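Local coordinates for uncharacterized protein DUF1185 (PDB 3BYQ) that is of unknown function but adopts a variant of the Bacillus chorismate mutase fold and may play a part in amino-acid metabolism, at residues 123-135 with 146-158. Numbering follows the deposited sequence. Where two conformers were deposited one is given.
Sequences VATAGYRMMVPVH and FNSIEIGIQDAPR. With EDO (1,2-ethanediol), chain F; EDO (1,2-ethanediol), chain O.
Val132 and Ile151 meet diagonally on the packed face of a two-stranded antiparallel pairing, Val132 CG2 lying 3.7 Å from Ile151 CG1. With CG1 between its backbone N and carbonyl carbon (chi1 67°), Ile151 turns CG1 and CD1 toward Val132. Branched Ile149, Ile151 and Val132 and the long, flexible Met130 fill this face: Ile149 and Ile151 press on strands 7-17 and 29-39, Met130 and Val132 on strand 79-86. Beneath them, Met130, Val132 and Val134 each exchange two backbone hydrogen bonds, with Ile151, Ile149 and Asn147 respectively. This is the beta hairpin 130-136/147-151, joined through strand 130-136 to the mixed sheet of a chorismate mutase-like fold. The other face is more polar and meets neighbouring subunits. There Met131, a selenomethionine, bends over Glu150 in one of its two conformers. Arg129 folds back at chi2 and chi3, and its NE donates to Glu150 OE1 at 2.9 Å, nearly straight (166°) but from above the carboxylate plane; Glu150 OE2 is taken by Tyr128 of the second subunit. Past the strands direct pairing thins. Gly127, whose positive phi (91°) suits glycine, gives its N to Ala156 O at 2.9 Å, while one water bridges Ala124 O and Pro157 O and another accepts from Ile153 N, within hydrogen-bonding distance of Tyr128 O and Ala156 O.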
loop_
_atom_site.group_PDB
_atom_site.type_symbol
_atom_site.label_atom_id
_atom_site.label_comp_id
_atom_site.label_asym_id
_atom_site.label_seq_id
_atom_site.Cartn_x
_atom_site.Cartn_y
_atom_site.Cartn_z
ATOM N N VAL B 123 -0.765 -11.944 -10.388
ATOM C CA VAL B 123 0.527 -11.502 -10.931
ATOM C C VAL B 123 0.692 -10.122 -10.319
ATOM O O VAL B 123 -0.186 -9.280 -10.419
ATOM C CB VAL B 123 0.542 -11.422 -12.456
ATOM C CG1 VAL B 123 1.892 -10.805 -12.904
ATOM C CG2 VAL B 123 0.268 -12.807 -13.060
ATOM N N ALA B 124 1.799 -9.897 -9.616
ATOM C CA ALA B 124 1.911 -8.671 -8.826
ATOM C C ALA B 124 3.352 -8.288 -8.583
ATOM O O ALA B 124 4.268 -9.002 -8.875
ATOM C CB ALA B 124 1.230 -8.884 -7.478
ATOM N N THR B 125 3.485 -7.087 -8.058
ATOM C CA THR B 125 4.793 -6.538 -7.690
ATOM C C THR B 125 5.278 -7.157 -6.379
ATOM O O THR B 125 4.518 -7.742 -5.604
ATOM C CB THR B 125 4.725 -5.031 -7.490
ATOM O OG1 THR B 125 3.771 -4.754 -6.468
ATOM C CG2 THR B 125 4.327 -4.339 -8.771
ATOM N N ALA B 126 6.580 -7.094 -6.176
ATOM C CA ALA B 126 7.182 -7.612 -4.962
ATOM C C ALA B 126 6.516 -6.915 -3.773
ATOM O O ALA B 126 6.281 -5.722 -3.800
ATOM C CB ALA B 126 8.718 -7.352 -4.927
ATOM N N GLY B 127 6.223 -7.707 -2.755
ATOM C CA GLY B 127 5.589 -7.250 -1.546
ATOM C C GLY B 127 4.096 -7.296 -1.521
ATOM O O GLY B 127 3.483 -6.973 -0.517
ATOM N N TYR B 128 3.498 -7.666 -2.645
ATOM C CA TYR B 128 2.061 -7.734 -2.726
ATOM C C TYR B 128 1.529 -8.663 -1.630
ATOM O O TYR B 128 2.047 -9.754 -1.412
ATOM C CB TYR B 128 1.625 -8.253 -4.101
ATOM C CG TYR B 128 0.129 -8.210 -4.320
ATOM C CD1 TYR B 128 -0.497 -6.990 -4.442
ATOM C CD2 TYR B 128 -0.645 -9.372 -4.439
ATOM C CE1 TYR B 128 -1.850 -6.909 -4.671
ATOM C CE2 TYR B 128 -2.043 -9.278 -4.628
ATOM C CZ TYR B 128 -2.618 -8.036 -4.744
ATOM O OH TYR B 128 -3.985 -7.817 -4.937
ATOM N N ARG B 129 0.484 -8.194 -0.955
ATOM C CA ARG B 129 -0.181 -8.943 0.126
ATOM C C ARG B 129 -1.512 -9.440 -0.389
ATOM O O ARG B 129 -2.221 -8.686 -1.029
ATOM C CB ARG B 129 -0.505 -8.020 1.289
ATOM C CG ARG B 129 0.589 -7.130 1.804
ATOM C CD ARG B 129 1.668 -7.874 2.452
ATOM N NE ARG B 129 1.256 -8.772 3.527
ATOM C CZ ARG B 129 2.072 -9.649 4.097
ATOM N NH1 ARG B 129 3.350 -9.701 3.738
ATOM N NH2 ARG B 129 1.632 -10.460 5.032
HETATM N N MSE B 130 -1.869 -10.679 -0.071
HETATM C CA MSE B 130 -3.107 -11.248 -0.591
HETATM C C MSE B 130 -3.857 -12.069 0.436
HETATM O O MSE B 130 -3.263 -12.891 1.115
HETATM C CB MSE B 130 -2.725 -12.133 -1.813
HETATM C CG MSE B 130 -3.836 -12.693 -2.641
HETATM SE SE MSE B 130 -3.156 -13.452 -4.287
HETATM C CE MSE B 130 -2.276 -14.988 -3.564
HETATM N N MSE B 131 -5.170 -11.850 0.516
HETATM C CA MSE B 131 -6.044 -12.618 1.417
HETATM C C MSE B 131 -6.291 -13.954 0.781
HETATM O O MSE B 131 -6.712 -14.024 -0.378
HETATM C CB MSE B 131 -7.428 -11.977 1.618
HETATM C CG MSE B 131 -7.447 -10.630 2.238
HETATM SE SE MSE B 131 -6.678 -10.568 3.978
HETATM C CE MSE B 131 -7.806 -11.792 4.944
ATOM N N VAL B 132 -6.041 -15.010 1.537
ATOM C CA VAL B 132 -6.227 -16.386 1.033
ATOM C C VAL B 132 -7.398 -17.053 1.727
ATOM O O VAL B 132 -7.405 -17.197 2.948
ATOM C CB VAL B 132 -4.941 -17.252 1.229
ATOM C CG1 VAL B 132 -5.161 -18.681 0.616
ATOM C CG2 VAL B 132 -3.748 -16.547 0.583
ATOM N N PRO B 133 -8.395 -17.465 0.971
ATOM C CA PRO B 133 -9.569 -17.995 1.642
ATOM C C PRO B 133 -9.425 -19.463 1.917
ATOM O O PRO B 133 -8.848 -20.190 1.115
ATOM C CB PRO B 133 -10.662 -17.789 0.600
ATOM C CG PRO B 133 -9.946 -17.933 -0.679
ATOM C CD PRO B 133 -8.634 -17.287 -0.480
ATOM N N VAL B 134 -9.968 -19.893 3.053
ATOM C CA VAL B 134 -9.948 -21.296 3.425
ATOM C C VAL B 134 -11.334 -21.849 3.664
ATOM O O VAL B 134 -12.315 -21.120 3.913
ATOM C CB VAL B 134 -9.104 -21.579 4.726
ATOM C CG1 VAL B 134 -7.693 -21.068 4.582
ATOM C CG2 VAL B 134 -9.750 -20.963 6.007
ATOM N N HIS B 135 -11.440 -23.160 3.524
ATOM C CA HIS B 135 -12.670 -23.839 3.892
ATOM C C HIS B 135 -12.393 -25.227 4.447
ATOM O O HIS B 135 -11.230 -25.691 4.476
ATOM C CB HIS B 135 -13.741 -23.786 2.818
ATOM C CG HIS B 135 -13.440 -24.543 1.570
ATOM N ND1 HIS B 135 -13.598 -23.976 0.322
ATOM C CD2 HIS B 135 -13.106 -25.843 1.358
ATOM C CE1 HIS B 135 -13.340 -24.888 -0.603
ATOM N NE2 HIS B 135 -13.032 -26.027 -0.007
ATOM N N PHE B 146 -15.469 -21.162 6.850
ATOM C CA PHE B 146 -14.981 -20.161 5.866
ATOM C C PHE B 146 -14.181 -19.130 6.595
ATOM O O PHE B 146 -14.625 -18.587 7.618
ATOM C CB PHE B 146 -16.114 -19.466 5.110
ATOM C CG PHE B 146 -16.979 -20.410 4.355
ATOM C CD1 PHE B 146 -16.448 -21.198 3.353
ATOM C CD2 PHE B 146 -18.336 -20.441 4.562
ATOM C CE1 PHE B 146 -17.247 -22.062 2.637
ATOM C CE2 PHE B 146 -19.160 -21.295 3.809
ATOM C CZ PHE B 146 -18.598 -22.097 2.864
ATOM N N ASN B 147 -12.989 -18.850 6.093
ATOM C CA ASN B 147 -12.095 -17.924 6.754
ATOM C C ASN B 147 -11.005 -17.450 5.805
ATOM O O ASN B 147 -11.003 -17.819 4.629
ATOM C CB ASN B 147 -11.435 -18.606 7.967
ATOM C CG ASN B 147 -11.208 -17.666 9.123
ATOM O OD1 ASN B 147 -11.037 -16.449 8.962
ATOM N ND2 ASN B 147 -11.252 -18.230 10.329
ATOM N N SER B 148 -10.108 -16.618 6.322
ATOM C CA SER B 148 -9.043 -16.056 5.484
ATOM C C SER B 148 -7.818 -15.772 6.275
ATOM O O SER B 148 -7.896 -15.523 7.475
ATOM C CB SER B 148 -9.499 -14.697 4.882
ATOM O OG SER B 148 -10.644 -14.829 4.082
ATOM N N ILE B 149 -6.681 -15.851 5.595
ATOM C CA ILE B 149 -5.399 -15.427 6.161
ATOM C C ILE B 149 -4.627 -14.653 5.069
ATOM O O ILE B 149 -4.670 -15.021 3.900
ATOM C CB ILE B 149 -4.588 -16.578 6.728
ATOM C CG1 ILE B 149 -3.327 -16.031 7.402
ATOM C CG2 ILE B 149 -4.231 -17.578 5.623
ATOM C CD1 ILE B 149 -2.449 -17.093 8.117
ATOM N N GLU B 150 -3.956 -13.583 5.454
ATOM C CA GLU B 150 -3.171 -12.811 4.488
ATOM C C GLU B 150 -1.770 -13.375 4.349
ATOM O O GLU B 150 -1.115 -13.662 5.348
ATOM C CB GLU B 150 -3.070 -11.332 4.901
ATOM C CG GLU B 150 -2.616 -10.455 3.728
ATOM C CD GLU B 150 -2.300 -9.039 4.086
ATOM O OE1 GLU B 150 -1.318 -8.841 4.835
ATOM O OE2 GLU B 150 -3.008 -8.135 3.585
ATOM N N ILE B 151 -1.291 -13.494 3.116
ATOM C CA ILE B 151 0.080 -13.926 2.872
ATOM C C ILE B 151 0.824 -12.861 2.077
ATOM O O ILE B 151 0.213 -11.962 1.461
ATOM C CB ILE B 151 0.159 -15.282 2.099
ATOM C CG1 ILE B 151 -0.358 -15.154 0.657
ATOM C CG2 ILE B 151 -0.594 -16.383 2.881
ATOM C CD1 ILE B 151 -0.038 -16.374 -0.257
ATOM N N GLY B 152 2.136 -13.020 2.039
ATOM C CA GLY B 152 3.000 -12.125 1.284
ATOM C C GLY B 152 4.380 -12.092 1.871
ATOM O O GLY B 152 4.573 -12.432 3.041
ATOM N N ILE B 153 5.337 -11.764 1.026
ATOM C CA ILE B 153 6.741 -11.616 1.451
ATOM C C ILE B 153 7.153 -10.255 0.918
ATOM O O ILE B 153 6.956 -9.929 -0.252
ATOM C CB ILE B 153 7.642 -12.769 0.947
ATOM C CG1 ILE B 153 7.184 -14.072 1.611
ATOM C CG2 ILE B 153 9.154 -12.529 1.270
ATOM C CD1 ILE B 153 7.951 -15.317 1.159
ATOM N N GLN B 154 7.806 -9.495 1.785
ATOM C CA GLN B 154 8.121 -8.120 1.466
ATOM C C GLN B 154 8.869 -7.871 0.162
ATOM O O GLN B 154 8.563 -6.917 -0.574
ATOM C CB GLN B 154 8.833 -7.461 2.638
ATOM C CG GLN B 154 9.178 -6.003 2.400
ATOM C CD GLN B 154 10.527 -5.828 1.703
ATOM O OE1 GLN B 154 11.467 -6.571 1.969
ATOM N NE2 GLN B 154 10.624 -4.835 0.827
ATOM N N ASP B 155 9.842 -8.730 -0.096
ATOM C CA ASP B 155 10.714 -8.586 -1.245
ATOM C C ASP B 155 10.467 -9.667 -2.294
ATOM O O ASP B 155 11.371 -10.002 -3.054
ATOM C CB ASP B 155 12.181 -8.586 -0.791
ATOM C CG ASP B 155 12.652 -9.957 -0.339
ATOM O OD1 ASP B 155 11.834 -10.688 0.242
ATOM O OD2 ASP B 155 13.813 -10.322 -0.635
ATOM N N ALA B 156 9.270 -10.182 -2.340
ATOM C CA ALA B 156 8.941 -11.222 -3.302
ATOM C C ALA B 156 7.488 -11.160 -3.715
ATOM O O ALA B 156 6.672 -10.582 -3.002
ATOM C CB ALA B 156 9.183 -12.609 -2.687
ATOM N N PRO B 157 7.189 -11.699 -4.892
ATOM C CA PRO B 157 8.112 -12.217 -5.888
ATOM C C PRO B 157 8.677 -11.043 -6.652
ATOM O O PRO B 157 7.933 -10.117 -7.036
ATOM C CB PRO B 157 7.208 -13.001 -6.824
ATOM C CG PRO B 157 5.914 -12.354 -6.728
ATOM C CD PRO B 157 5.782 -11.833 -5.352
ATOM N N ARG B 158 9.972 -11.139 -6.920
ATOM C CA ARG B 158 10.644 -10.154 -7.743
ATOM C C ARG B 158 10.147 -10.511 -9.174
ATOM O O ARG B 158 9.495 -11.520 -9.354
ATOM C CB ARG B 158 12.143 -10.182 -7.513
ATOM C CG ARG B 158 12.419 -9.738 -6.070
ATOM C CD ARG B 158 13.832 -9.703 -5.799
ATOM N NE ARG B 158 14.097 -9.484 -4.382
ATOM C CZ ARG B 158 15.323 -9.337 -3.876
ATOM N NH1 ARG B 158 16.390 -9.286 -4.659
ATOM N NH2 ARG B 158 15.461 -9.228 -2.587
HETATM C C1 EDO F . 8.558 -11.841 4.793
HETATM O O1 EDO F . 8.382 -10.452 4.452
HETATM C C2 EDO F . 8.720 -11.978 6.294
HETATM O O2 EDO F . 7.676 -11.245 6.956
HETATM C C1 EDO O . -1.270 -11.846 9.650
HETATM O O1 EDO O . -1.893 -11.049 8.630
HETATM C C2 EDO O . -0.851 -13.177 9.052
HETATM O O2 EDO O . -0.156 -12.956 7.814
HETATM O O HOH W 1 7.114 -8.770 -9.247
HETATM O O HOH W 2 8.382 -4.148 -1.991
HETATM O O HOH W 3 4.346 -11.318 -1.593
#